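Local coordinates for protein amidohydrolase (Staphylococcus aureus, PDB 3NUR) that probably hydrolyses carbon–nitrogen bonds of linear amides, as a TIM-barrel amidohydrolase that holds a calcium ion in the crystal, at residues I79-N84 with A315-I320; S73-R78 with A123-R128; E29-E34 with D116-Y121; L92-G97 with F132-I137. All blocks are in the same frame, centred on the assembly; numbering follows the deposited sequence. Where two conformers were deposited one is given.

Contact 1. Residues I79-N84 with A315-I320. With CA (calcium ion), chain B.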
loop_
_atom_site.group_PDB
_atom_site.type_symbol
_atom_site.label_atom_id
_atom_site.label_comp_id
_atom_site.label_asym_id
_atom_site.label_seq_id
_atom_site.Cartn_x
_atom_site.Cartn_y
_atom_site.Cartn_z
ATOM N N ILE A 79 6.138 10.501 16.777
ATOM C CA ILE A 79 5.124 11.399 17.353
ATOM C C ILE A 79 5.401 12.853 17.040
ATOM O O ILE A 79 4.453 13.610 16.800
ATOM C CB ILE A 79 4.966 11.158 18.887
ATOM C CG1 ILE A 79 4.242 9.827 19.171
ATOM C CG2 ILE A 79 4.272 12.343 19.601
ATOM C CD1 ILE A 79 2.731 9.657 18.631
ATOM N N GLN A 80 6.689 13.259 17.068
ATOM C CA GLN A 80 7.095 14.633 16.744
ATOM C C GLN A 80 6.631 14.954 15.319
ATOM O O GLN A 80 5.997 15.997 15.103
ATOM C CB GLN A 80 8.625 14.792 16.836
ATOM C CG GLN A 80 9.080 16.225 16.558
ATOM C CD GLN A 80 10.567 16.386 16.683
ATOM O OE1 GLN A 80 11.269 16.577 15.687
ATOM N NE2 GLN A 80 11.081 16.326 17.913
ATOM N N PHE A 81 6.902 14.024 14.364
ATOM C CA PHE A 81 6.514 14.226 12.976
ATOM C C PHE A 81 4.999 14.342 12.849
ATOM O O PHE A 81 4.515 15.283 12.233
ATOM C CB PHE A 81 7.065 13.108 12.057
ATOM C CG PHE A 81 6.530 13.192 10.634
ATOM C CD1 PHE A 81 7.126 14.034 9.698
ATOM C CD2 PHE A 81 5.414 12.455 10.247
ATOM C CE1 PHE A 81 6.612 14.135 8.396
ATOM C CE2 PHE A 81 4.903 12.554 8.948
ATOM C CZ PHE A 81 5.508 13.394 8.032
HETATM N N MSE A 82 4.247 13.395 13.435
HETATM C CA MSE A 82 2.792 13.390 13.347
HETATM C C MSE A 82 2.172 14.656 13.932
HETATM O O MSE A 82 1.333 15.279 13.268
HETATM C CB MSE A 82 2.222 12.163 14.039
HETATM C CG MSE A 82 2.599 10.865 13.326
HETATM SE SE MSE A 82 2.278 9.355 14.484
HETATM C CE MSE A 82 0.342 9.449 14.631
ATOM N N ASN A 83 2.622 15.065 15.152
ATOM C CA ASN A 83 2.094 16.264 15.803
ATOM C C ASN A 83 2.366 17.528 15.025
ATOM O O ASN A 83 1.460 18.339 14.867
ATOM C CB ASN A 83 2.606 16.391 17.236
ATOM C CG ASN A 83 1.994 15.378 18.185
ATOM O OD1 ASN A 83 1.194 14.506 17.811
ATOM N ND2 ASN A 83 2.397 15.428 19.435
ATOM N N ASN A 84 3.579 17.674 14.488
ATOM C CA ASN A 84 3.952 18.851 13.699
ATOM C C ASN A 84 3.234 18.922 12.357
ATOM O O ASN A 84 3.088 20.012 11.797
ATOM C CB ASN A 84 5.460 18.879 13.469
ATOM C CG ASN A 84 6.278 19.099 14.726
ATOM O OD1 ASN A 84 5.761 19.373 15.817
ATOM N ND2 ASN A 84 7.578 18.941 14.607
ATOM N N ALA A 315 2.215 9.706 3.845
ATOM C CA ALA A 315 3.492 10.422 3.853
ATOM C C ALA A 315 4.702 9.573 3.473
ATOM O O ALA A 315 5.753 10.141 3.193
ATOM C CB ALA A 315 3.742 10.990 5.255
ATOM N N ASP A 316 4.592 8.234 3.561
ATOM C CA ASP A 316 5.734 7.302 3.378
ATOM C C ASP A 316 6.750 7.507 4.527
ATOM O O ASP A 316 7.961 7.282 4.375
ATOM C CB ASP A 316 6.390 7.409 1.976
ATOM C CG ASP A 316 7.090 6.137 1.549
ATOM O OD1 ASP A 316 6.790 5.061 2.142
ATOM O OD2 ASP A 316 8.014 6.218 0.680
ATOM N N TYR A 317 6.238 7.926 5.706
ATOM C CA TYR A 317 7.106 8.120 6.858
ATOM C C TYR A 317 7.752 6.775 7.255
ATOM O O TYR A 317 7.053 5.764 7.253
ATOM C CB TYR A 317 6.304 8.698 8.048
ATOM C CG TYR A 317 7.155 8.891 9.277
ATOM C CD1 TYR A 317 7.863 10.073 9.476
ATOM C CD2 TYR A 317 7.347 7.849 10.189
ATOM C CE1 TYR A 317 8.724 10.226 10.560
ATOM C CE2 TYR A 317 8.194 7.999 11.287
ATOM C CZ TYR A 317 8.869 9.196 11.474
ATOM O OH TYR A 317 9.697 9.372 12.561
ATOM N N PRO A 318 9.058 6.719 7.608
ATOM C CA PRO A 318 10.044 7.817 7.705
ATOM C C PRO A 318 10.964 7.922 6.478
ATOM O O PRO A 318 11.922 8.694 6.511
ATOM C CB PRO A 318 10.848 7.400 8.933
ATOM C CG PRO A 318 10.961 5.897 8.753
ATOM C CD PRO A 318 9.641 5.456 8.119
ATOM N N TYR A 319 10.695 7.135 5.411
ATOM C CA TYR A 319 11.520 7.132 4.195
ATOM C C TYR A 319 11.427 8.464 3.468
ATOM O O TYR A 319 12.406 8.919 2.868
ATOM C CB TYR A 319 11.226 5.900 3.314
ATOM C CG TYR A 319 11.307 4.609 4.098
ATOM C CD1 TYR A 319 12.434 4.295 4.855
ATOM C CD2 TYR A 319 10.261 3.694 4.078
ATOM C CE1 TYR A 319 12.502 3.113 5.600
ATOM C CE2 TYR A 319 10.328 2.503 4.801
ATOM C CZ TYR A 319 11.451 2.212 5.555
ATOM O OH TYR A 319 11.501 1.044 6.297
ATOM N N ILE A 320 10.264 9.120 3.601
ATOM C CA ILE A 320 10.035 10.520 3.238
ATOM C C ILE A 320 9.489 11.168 4.526
ATOM O O ILE A 320 8.627 10.573 5.171
ATOM C CB ILE A 320 9.057 10.755 2.039
ATOM C CG1 ILE A 320 9.446 9.896 0.805
ATOM C CG2 ILE A 320 9.030 12.262 1.668
ATOM C CD1 ILE A 320 8.575 10.085 -0.431
HETATM CA CA CA B . 6.439 3.146 1.284
HETATM O O HOH W 1 7.261 3.973 -0.560
HETATM O O HOH W 2 8.514 2.270 1.438
#

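Contact 2. Residues S73-R78 with A123-R128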
loop_
_atom_site.group_PDB
_atom_site.type_symbol
_atom_site.label_atom_id
_atom_site.label_comp_id
_atom_site.label_asym_id
_atom_site.label_seq_id
_atom_site.Cartn_x
_atom_site.Cartn_y
_atom_site.Cartn_z
ATOM N N SER A 73 10.998 1.228 17.957
ATOM C CA SER A 73 11.450 1.856 19.216
ATOM C C SER A 73 11.621 3.395 19.098
ATOM O O SER A 73 11.696 4.083 20.121
ATOM C CB SER A 73 12.755 1.214 19.683
ATOM O OG SER A 73 13.798 1.493 18.765
ATOM N N HIS A 74 11.681 3.933 17.866
ATOM C CA HIS A 74 11.852 5.372 17.613
ATOM C C HIS A 74 10.506 6.120 17.680
ATOM O O HIS A 74 10.141 6.870 16.764
ATOM C CB HIS A 74 12.586 5.608 16.281
ATOM C CG HIS A 74 14.060 5.332 16.351
ATOM N ND1 HIS A 74 14.550 4.061 16.576
ATOM C CD2 HIS A 74 15.104 6.183 16.219
ATOM C CE1 HIS A 74 15.867 4.176 16.581
ATOM N NE2 HIS A 74 16.246 5.434 16.365
ATOM N N HIS A 75 9.806 5.936 18.800
ATOM C CA HIS A 75 8.477 6.467 19.080
ATOM C C HIS A 75 8.414 7.999 19.096
ATOM O O HIS A 75 7.519 8.596 18.489
ATOM C CB HIS A 75 7.947 5.895 20.410
ATOM C CG HIS A 75 6.636 6.482 20.831
ATOM N ND1 HIS A 75 5.453 6.140 20.196
ATOM C CD2 HIS A 75 6.364 7.380 21.808
ATOM C CE1 HIS A 75 4.509 6.848 20.789
ATOM N NE2 HIS A 75 5.007 7.594 21.782
ATOM N N ASP A 76 9.321 8.628 19.831
ATOM C CA ASP A 76 9.323 10.086 19.946
ATOM C C ASP A 76 9.542 10.795 18.621
ATOM O O ASP A 76 8.885 11.804 18.362
ATOM C CB ASP A 76 10.315 10.531 21.022
ATOM C CG ASP A 76 9.762 10.244 22.402
ATOM O OD1 ASP A 76 8.884 11.009 22.860
ATOM O OD2 ASP A 76 10.133 9.203 22.986
ATOM N N GLU A 77 10.429 10.265 17.767
ATOM C CA GLU A 77 10.664 10.846 16.438
ATOM C C GLU A 77 9.389 10.754 15.597
ATOM O O GLU A 77 9.033 11.717 14.925
ATOM C CB GLU A 77 11.800 10.122 15.723
ATOM C CG GLU A 77 13.167 10.577 16.202
ATOM C CD GLU A 77 14.302 9.689 15.736
ATOM O OE1 GLU A 77 14.526 9.596 14.507
ATOM O OE2 GLU A 77 14.985 9.107 16.608
ATOM N N ARG A 78 8.678 9.629 15.708
ATOM C CA ARG A 78 7.413 9.380 14.991
ATOM C C ARG A 78 6.313 10.366 15.452
ATOM O O ARG A 78 5.657 11.015 14.627
ATOM C CB ARG A 78 6.993 7.919 15.196
ATOM C CG ARG A 78 5.835 7.467 14.304
ATOM C CD ARG A 78 5.543 5.979 14.461
ATOM N NE ARG A 78 6.688 5.148 14.055
ATOM C CZ ARG A 78 6.904 4.674 12.826
ATOM N NH1 ARG A 78 6.069 4.976 11.827
ATOM N NH2 ARG A 78 7.970 3.921 12.578
ATOM N N ALA A 123 -1.359 -0.973 21.263
ATOM C CA ALA A 123 -2.101 -1.064 22.543
ATOM C C ALA A 123 -1.661 0.049 23.531
ATOM O O ALA A 123 -2.484 0.496 24.335
ATOM C CB ALA A 123 -1.902 -2.442 23.176
ATOM N N GLN A 124 -0.378 0.492 23.449
ATOM C CA GLN A 124 0.174 1.570 24.275
ATOM C C GLN A 124 -0.299 2.956 23.808
ATOM O O GLN A 124 -0.505 3.834 24.642
ATOM C CB GLN A 124 1.711 1.515 24.349
ATOM C CG GLN A 124 2.282 0.301 25.090
ATOM C CD GLN A 124 3.791 0.272 25.017
ATOM O OE1 GLN A 124 4.486 1.112 25.604
ATOM N NE2 GLN A 124 4.336 -0.696 24.291
ATOM N N TYR A 125 -0.495 3.153 22.481
ATOM C CA TYR A 125 -0.961 4.435 21.910
ATOM C C TYR A 125 -2.172 4.168 20.965
ATOM O O TYR A 125 -2.044 4.375 19.757
ATOM C CB TYR A 125 0.219 5.126 21.187
ATOM C CG TYR A 125 1.506 5.097 21.985
ATOM C CD1 TYR A 125 1.729 6.005 23.019
ATOM C CD2 TYR A 125 2.474 4.122 21.750
ATOM C CE1 TYR A 125 2.887 5.950 23.793
ATOM C CE2 TYR A 125 3.642 4.062 22.513
ATOM C CZ TYR A 125 3.845 4.982 23.530
ATOM O OH TYR A 125 5.007 4.948 24.269
ATOM N N PRO A 126 -3.333 3.655 21.489
ATOM C CA PRO A 126 -4.446 3.240 20.600
ATOM C C PRO A 126 -5.149 4.342 19.840
ATOM O O PRO A 126 -5.875 4.051 18.894
ATOM C CB PRO A 126 -5.429 2.558 21.570
ATOM C CG PRO A 126 -5.173 3.234 22.874
ATOM C CD PRO A 126 -3.666 3.344 22.897
ATOM N N ASN A 127 -4.995 5.586 20.293
ATOM C CA ASN A 127 -5.644 6.713 19.629
ATOM C C ASN A 127 -4.820 7.256 18.462
ATOM O O ASN A 127 -5.353 8.021 17.662
ATOM C CB ASN A 127 -5.936 7.828 20.634
ATOM C CG ASN A 127 -6.886 7.400 21.727
ATOM O OD1 ASN A 127 -6.515 7.313 22.900
ATOM N ND2 ASN A 127 -8.120 7.073 21.364
ATOM N N ARG A 128 -3.551 6.842 18.336
ATOM C CA ARG A 128 -2.678 7.398 17.293
ATOM C C ARG A 128 -2.286 6.437 16.195
ATOM O O ARG A 128 -1.689 6.856 15.202
ATOM C CB ARG A 128 -1.397 7.996 17.924
ATOM C CG ARG A 128 -1.614 9.005 19.065
ATOM C CD ARG A 128 -2.407 10.270 18.674
ATOM N NE ARG A 128 -1.836 11.006 17.533
ATOM C CZ ARG A 128 -0.859 11.906 17.621
ATOM N NH1 ARG A 128 -0.317 12.199 18.804
ATOM N NH2 ARG A 128 -0.422 12.528 16.532
#

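Contact 3. Residues E29-E34 with D116-Y121. With CA (calcium ion), chain B.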
loop_
_atom_site.group_PDB
_atom_site.type_symbol
_atom_site.label_atom_id
_atom_site.label_comp_id
_atom_site.label_asym_id
_atom_site.label_seq_id
_atom_site.Cartn_x
_atom_site.Cartn_y
_atom_site.Cartn_z
ATOM N N GLU A 29 2.691 4.293 6.187
ATOM C CA GLU A 29 3.623 4.715 7.237
ATOM C C GLU A 29 4.268 3.446 7.752
ATOM O O GLU A 29 3.553 2.485 8.081
ATOM C CB GLU A 29 2.817 5.467 8.319
ATOM C CG GLU A 29 1.788 6.451 7.718
ATOM C CD GLU A 29 2.278 7.423 6.646
ATOM O OE1 GLU A 29 3.367 8.015 6.822
ATOM O OE2 GLU A 29 1.571 7.596 5.624
ATOM N N HIS A 30 5.613 3.423 7.762
ATOM C CA HIS A 30 6.353 2.198 8.012
ATOM C C HIS A 30 7.070 2.050 9.320
ATOM O O HIS A 30 7.528 3.024 9.914
ATOM C CB HIS A 30 7.346 1.965 6.860
ATOM C CG HIS A 30 6.695 1.959 5.504
ATOM N ND1 HIS A 30 5.840 0.933 5.115
ATOM C CD2 HIS A 30 6.824 2.835 4.475
ATOM C CE1 HIS A 30 5.462 1.221 3.877
ATOM N NE2 HIS A 30 6.021 2.359 3.449
ATOM N N TYR A 31 7.253 0.790 9.701
ATOM C CA TYR A 31 8.045 0.429 10.863
ATOM C C TYR A 31 8.868 -0.811 10.526
ATOM O O TYR A 31 8.495 -1.568 9.641
ATOM C CB TYR A 31 7.142 0.155 12.102
ATOM C CG TYR A 31 6.458 -1.190 12.066
ATOM C CD1 TYR A 31 5.299 -1.381 11.321
ATOM C CD2 TYR A 31 7.029 -2.305 12.686
ATOM C CE1 TYR A 31 4.695 -2.626 11.237
ATOM C CE2 TYR A 31 6.439 -3.563 12.595
ATOM C CZ TYR A 31 5.275 -3.717 11.859
ATOM O OH TYR A 31 4.672 -4.937 11.743
ATOM N N VAL A 32 9.958 -1.046 11.275
ATOM C CA VAL A 32 10.714 -2.299 11.190
ATOM C C VAL A 32 11.031 -2.671 12.629
ATOM O O VAL A 32 10.932 -1.810 13.522
ATOM C CB VAL A 32 11.984 -2.273 10.288
ATOM C CG1 VAL A 32 11.657 -1.848 8.855
ATOM C CG2 VAL A 32 13.101 -1.403 10.883
ATOM N N ILE A 33 11.389 -3.951 12.844
ATOM C CA ILE A 33 11.792 -4.449 14.158
ATOM C C ILE A 33 13.241 -4.921 14.026
ATOM O O ILE A 33 13.541 -5.798 13.210
ATOM C CB ILE A 33 10.825 -5.526 14.711
ATOM C CG1 ILE A 33 9.445 -4.903 14.998
ATOM C CG2 ILE A 33 11.401 -6.180 15.990
ATOM C CD1 ILE A 33 8.321 -5.828 14.824
ATOM N N GLU A 34 14.148 -4.290 14.797
ATOM C CA GLU A 34 15.593 -4.577 14.748
ATOM C C GLU A 34 15.936 -6.071 14.768
ATOM O O GLU A 34 16.679 -6.527 13.898
ATOM C CB GLU A 34 16.328 -3.828 15.863
ATOM C CG GLU A 34 17.834 -3.785 15.670
ATOM C CD GLU A 34 18.561 -3.124 16.825
ATOM O OE1 GLU A 34 18.636 -1.875 16.841
ATOM O OE2 GLU A 34 19.031 -3.854 17.727
ATOM N N ASP A 116 2.575 -9.337 16.166
ATOM C CA ASP A 116 2.420 -9.326 17.629
ATOM C C ASP A 116 3.097 -8.114 18.248
ATOM O O ASP A 116 2.505 -7.480 19.124
ATOM C CB ASP A 116 2.977 -10.622 18.256
ATOM C CG ASP A 116 2.045 -11.823 18.148
ATOM O OD1 ASP A 116 0.859 -11.632 17.781
ATOM O OD2 ASP A 116 2.491 -12.948 18.460
ATOM N N GLN A 117 4.325 -7.788 17.798
ATOM C CA GLN A 117 5.052 -6.638 18.352
ATOM C C GLN A 117 4.350 -5.340 17.985
ATOM O O GLN A 117 4.263 -4.427 18.810
ATOM C CB GLN A 117 6.521 -6.620 17.915
ATOM C CG GLN A 117 7.359 -7.699 18.597
ATOM C CD GLN A 117 8.839 -7.418 18.511
ATOM O OE1 GLN A 117 9.325 -6.341 18.885
ATOM N NE2 GLN A 117 9.595 -8.403 18.061
ATOM N N LEU A 118 3.814 -5.266 16.752
ATOM C CA LEU A 118 3.063 -4.097 16.305
ATOM C C LEU A 118 1.820 -3.903 17.164
ATOM O O LEU A 118 1.574 -2.788 17.622
ATOM C CB LEU A 118 2.659 -4.205 14.814
ATOM C CG LEU A 118 1.890 -2.965 14.259
ATOM C CD1 LEU A 118 2.741 -1.671 14.386
ATOM C CD2 LEU A 118 1.427 -3.194 12.801
ATOM N N ALA A 119 1.045 -4.986 17.393
ATOM C CA ALA A 119 -0.161 -4.953 18.233
ATOM C C ALA A 119 0.152 -4.471 19.672
ATOM O O ALA A 119 -0.637 -3.703 20.219
ATOM C CB ALA A 119 -0.819 -6.323 18.271
ATOM N N ASN A 120 1.294 -4.912 20.262
ATOM C CA ASN A 120 1.739 -4.476 21.597
ATOM C C ASN A 120 2.025 -2.966 21.613
ATOM O O ASN A 120 1.707 -2.282 22.585
ATOM C CB ASN A 120 2.990 -5.248 22.052
ATOM C CG ASN A 120 2.702 -6.637 22.560
ATOM O OD1 ASN A 120 3.593 -7.493 22.617
ATOM N ND2 ASN A 120 1.450 -6.897 22.936
ATOM N N TYR A 121 2.602 -2.450 20.522
ATOM C CA TYR A 121 2.912 -1.029 20.389
ATOM C C TYR A 121 1.634 -0.197 20.266
ATOM O O TYR A 121 1.504 0.832 20.933
ATOM C CB TYR A 121 3.846 -0.792 19.187
ATOM C CG TYR A 121 4.143 0.664 18.903
ATOM C CD1 TYR A 121 5.048 1.378 19.685
ATOM C CD2 TYR A 121 3.518 1.333 17.852
ATOM C CE1 TYR A 121 5.352 2.711 19.405
ATOM C CE2 TYR A 121 3.804 2.669 17.568
ATOM C CZ TYR A 121 4.746 3.344 18.326
ATOM O OH TYR A 121 5.047 4.655 18.038
HETATM CA CA CA B . 6.439 3.146 1.284
HETATM O O HOH W 1 7.261 3.973 -0.560
HETATM O O HOH W 2 8.514 2.270 1.438
#

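Contact 4. Residues L92-G97 with F132-I137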
loop_
_atom_site.group_PDB
_atom_site.type_symbol
_atom_site.label_atom_id
_atom_site.label_comp_id
_atom_site.label_asym_id
_atom_site.label_seq_id
_atom_site.Cartn_x
_atom_site.Cartn_y
_atom_site.Cartn_z
ATOM N N LEU A 92 0.015 1.682 10.336
ATOM C CA LEU A 92 1.372 1.147 10.313
ATOM C C LEU A 92 1.528 -0.188 9.564
ATOM O O LEU A 92 0.718 -1.101 9.743
ATOM C CB LEU A 92 1.919 1.019 11.761
ATOM C CG LEU A 92 2.131 2.317 12.565
ATOM C CD1 LEU A 92 2.619 2.010 13.993
ATOM C CD2 LEU A 92 3.137 3.210 11.900
ATOM N N SER A 93 2.585 -0.277 8.729
ATOM C CA SER A 93 2.929 -1.466 7.940
ATOM C C SER A 93 4.433 -1.713 7.970
ATOM O O SER A 93 5.176 -0.763 8.155
ATOM C CB SER A 93 2.501 -1.265 6.499
ATOM O OG SER A 93 3.132 -0.117 5.950
ATOM N N TYR A 94 4.893 -2.972 7.788
ATOM C CA TYR A 94 6.324 -3.272 7.793
ATOM C C TYR A 94 7.032 -2.600 6.610
ATOM O O TYR A 94 6.494 -2.586 5.501
ATOM C CB TYR A 94 6.591 -4.788 7.811
ATOM C CG TYR A 94 7.872 -5.129 8.539
ATOM C CD1 TYR A 94 7.853 -5.541 9.869
ATOM C CD2 TYR A 94 9.110 -5.015 7.904
ATOM C CE1 TYR A 94 9.040 -5.806 10.563
ATOM C CE2 TYR A 94 10.297 -5.301 8.576
ATOM C CZ TYR A 94 10.257 -5.683 9.911
ATOM O OH TYR A 94 11.427 -5.966 10.569
ATOM N N GLY A 95 8.195 -2.019 6.875
ATOM C CA GLY A 95 9.006 -1.309 5.891
ATOM C C GLY A 95 10.028 -2.177 5.183
ATOM O O GLY A 95 9.742 -3.325 4.829
ATOM N N ASN A 96 11.212 -1.611 4.929
ATOM C CA ASN A 96 12.284 -2.295 4.184
ATOM C C ASN A 96 12.668 -3.627 4.797
ATOM O O ASN A 96 12.764 -3.731 6.014
ATOM C CB ASN A 96 13.510 -1.401 4.082
ATOM C CG ASN A 96 13.263 -0.094 3.383
ATOM O OD1 ASN A 96 12.299 0.072 2.617
ATOM N ND2 ASN A 96 14.136 0.868 3.639
ATOM N N GLY A 97 12.851 -4.636 3.951
ATOM C CA GLY A 97 13.231 -5.975 4.395
ATOM C C GLY A 97 12.123 -6.748 5.073
ATOM O O GLY A 97 12.387 -7.562 5.956
ATOM N N PHE A 132 -1.791 -2.533 10.030
ATOM C CA PHE A 132 -1.983 -3.286 8.801
ATOM C C PHE A 132 -1.136 -4.541 8.962
ATOM O O PHE A 132 0.001 -4.470 9.469
ATOM C CB PHE A 132 -1.573 -2.475 7.540
ATOM C CG PHE A 132 -2.695 -1.726 6.824
ATOM C CD1 PHE A 132 -3.996 -1.744 7.316
ATOM C CD2 PHE A 132 -2.431 -0.958 5.695
ATOM C CE1 PHE A 132 -5.032 -1.056 6.653
ATOM C CE2 PHE A 132 -3.461 -0.255 5.043
ATOM C CZ PHE A 132 -4.757 -0.332 5.514
ATOM N N ALA A 133 -1.705 -5.684 8.581
ATOM C CA ALA A 133 -1.033 -6.993 8.684
ATOM C C ALA A 133 0.147 -7.147 7.726
ATOM O O ALA A 133 0.118 -6.623 6.602
ATOM C CB ALA A 133 -2.036 -8.091 8.396
ATOM N N THR A 134 1.177 -7.875 8.182
ATOM C CA THR A 134 2.345 -8.299 7.403
ATOM C C THR A 134 2.117 -9.802 7.211
ATOM O O THR A 134 1.919 -10.527 8.192
ATOM C CB THR A 134 3.668 -7.923 8.073
ATOM O OG1 THR A 134 3.687 -6.502 8.241
ATOM C CG2 THR A 134 4.885 -8.350 7.242
ATOM N N LEU A 135 2.032 -10.242 5.948
ATOM C CA LEU A 135 1.642 -11.620 5.631
ATOM C C LEU A 135 2.690 -12.452 4.951
ATOM O O LEU A 135 3.322 -11.962 4.029
ATOM C CB LEU A 135 0.373 -11.627 4.759
ATOM C CG LEU A 135 -0.833 -10.821 5.281
ATOM C CD1 LEU A 135 -1.921 -10.774 4.252
ATOM C CD2 LEU A 135 -1.343 -11.394 6.608
ATOM N N PRO A 136 2.792 -13.758 5.285
ATOM C CA PRO A 136 3.749 -14.619 4.571
ATOM C C PRO A 136 3.150 -15.074 3.229
ATOM O O PRO A 136 2.711 -16.208 3.081
ATOM C CB PRO A 136 3.964 -15.772 5.560
ATOM C CG PRO A 136 2.634 -15.899 6.279
ATOM C CD PRO A 136 2.071 -14.498 6.356
ATOM N N ILE A 137 3.107 -14.165 2.240
ATOM C CA ILE A 137 2.471 -14.416 0.929
ATOM C C ILE A 137 2.920 -15.687 0.192
ATOM O O ILE A 137 2.131 -16.274 -0.558
ATOM C CB ILE A 137 2.475 -13.170 0.012
ATOM C CG1 ILE A 137 3.919 -12.771 -0.388
ATOM C CG2 ILE A 137 1.662 -12.007 0.670
ATOM C CD1 ILE A 137 4.055 -11.651 -1.419
HETATM O O HOH W 3 2.950 -5.011 6.031
#

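Contact 1. Residues I79-N84 with A315-I320
Phe81 and Tyr317 form an offset (parallel-displaced) stack, the evidence being a ring-centroid separation of 4.8 Å with planes inclined by 29°. The two side chains slide past each other from opposite directions, and the overlap is marginal: Tyr317 CD1 lies over one face of the Phe81 ring, displaced toward its rim, with Phe81 CD2 as its nearest atom at 3.5 Å. Tyr317 CE1 reaches further back, to 3.6 Å from Phe81 CB. In both residues CG is anti to the backbone N (chi1 173° for Phe81, 179° for Tyr317), which carries the rings alongside one another. Ala315 completes the apolar patch, its CB 4.1 Å from Phe81 CZ. Behind the stack, a cis peptide bond before Pro318 folds the chain back, placing Pro318 CB 3.5 Å above the Tyr317 ring plane and over its centre. Between Ala315 and Tyr317, Asp316 sends its side chain elsewhere: OD1 binds the calcium ion at 2.1 Å, in a site completed by Glu28, His30, His192 and two waters. The contact thus joins helix 75-84, on the outside of the barrel, to a metal-binding loop between helices 296-306 and 325-328, with Tyr317 also packing on Gln90 of strand 87-94.

Contact 2. Residues S73-R78 with A123-R128
His75 and Tyr125 make an offset (parallel-displaced) stack at the periphery of the TIM barrel, joining the first turn of helix 75-84 to the turn that follows helix 104-124. Along 73-78, the chain first prepares the helix start. Ser73 OG and the ring atom ND1 of His74 share a weak hydrogen bond of 3.5 Å. His74 is the centre of an inverse gamma turn, with a weak bond of 3.0 Å from His75 N to Ser73 O, and it occupies the N-cap position; its O then receives Arg78 N at 3.3 Å, the first helical bond here. His75 comes next and carries the histidine side of the contact. Its CG stands opposite the backbone N (chi1 175°), directing the imidazole off the helix toward Tyr125, while ND1 hydrogen-bonds Tyr121 OH from helix 104-124. That bond restrains rotation of the imidazole, and so its tilt against the phenol. At the end of the segment Arg78 turns inward, where NH2 bonds His30 O on the strand 24-31.

Parallelism of the pair is measured by planes only 20° apart and centroids separated by 3.8 Å. The overlap is unequal: one corner of the imidazole lies over the phenol's centre, whereas Tyr125 CZ meets the imidazole toward its rim. Gln124 CB backs the other face of Tyr125, 3.6 Å above its plane, so the phenol ring is clasped on both faces. On the histidine side, the central corner is CE1 of His75, 3.2 Å above the plane of the Tyr125 ring.

Contact 3. Residues E29-E34 with D116-Y121
His30 NE2 binds the calcium ion at 2.3 Å, and the following residue, Tyr31, sends its ring to the other side of the strand, onto Leu118 of helix 104-124. This alternation is that of a TIM-barrel strand: one side chain faces the metal site, completed by Glu28, His192, Asp316 and two waters, and the next faces the surrounding helices.

The main packing is a CH-pi contact. Leu118 CD1 lies 4.0 Å from the Tyr31 ring centroid and 18° off the ring normal, which places the methyl over the face, though shifted toward the rim. The second branch, CD2, approaches Tyr31 CE1 at 3.7 Å, and Leu118 CB comes equally near Tyr31 OH. Tyr31 CG sits between its own backbone N and carbonyl carbon (chi1 77°), a crowded rotamer that swings the ring out to the helix; Leu118 holds CG opposite its N (chi1 -178°) and reaches across to meet it.

Two residues beyond Tyr31, Ile33 meets Gln117, the residue just before Leu118, at a slant. Ile33 CG2 touches the amide end, 3.5 Å from Gln117 NE2, and CD1 lies 3.7 Å from Gln117 CB. Ile33 was modelled in two conformers, so its details describe one of them. Its backbone N is bonded to Tyr94 OH, and it forms the N-cap of helix 34-39.

Methyl against ring and methyl against amide imply that van der Waals and hydrophobic packing, rather than directional polar bonds, joins the segments; directional restraints on the strand come from elsewhere, among them the metal, strand 87-94 and Arg78.

Contact 4. Residues L92-G97 with F132-I137
Leu92 and Phe132 are joined by one backbone hydrogen bond where two neighbouring parallel strands of the TIM barrel, 87-94 and 129-131, run out at their C-terminal ends. Phe132 N donates to Leu92 O at 2.9 Å with an N-H...O angle of 154°. Beyond it the chains diverge: CA atoms of Ser93 and Phe132 are 5.3 Å apart, those of Tyr94 and Thr134 6.4 Å.

Side chains add little at the first step, where Ser93 CB and Phe132 CB are 4.4 Å from each other and the Phe132 ring leads away. At the second, Thr134 OG1 comes within 3.4 Å of Tyr94 CB, a packing contact at the root of the tyrosine rather than on its ring. The rest of Tyr94 departs, its OH bonding Gln37, and Leu92 extends to Leu118 and Tyr121 of helix 104-124. Thr134 OG1 lies beside its own backbone N (chi1 -59°), with CG2 anti to that N, so the hydroxyl branch is the one that meets Tyr94 CB more closely.

A water bridges the two chains here. It donates to Thr134 OG1 at 2.8 Å, and reaches Tyr94 N and Ala133 O through weak bonds, each 3.3 Å long.

All four contacts lie within the amidohydrolase barrel, largely round the first three strands. Along the chain the segments run 29-34, 73-78, 79-84, 92-97, 116-121, 123-128, 132-137 and 315-320, so contact 1 closes the longest loop, and contact 4 falls wholly between its segments. Measured centre to centre throughout, contacts 1 and 2, which share helix 75-84, are about 12 Å apart; contacts 2 and 3, which share helix 104-124, about 10 Å; contacts 3 and 4, which meet in the parallel sheet of strands 24-31, 87-94 and 129-131, about 9 Å. Contacts 1 and 3 each supply a calcium ligand. Peripheral helix packing is thereby continuous with the strand ends that carry the metal site.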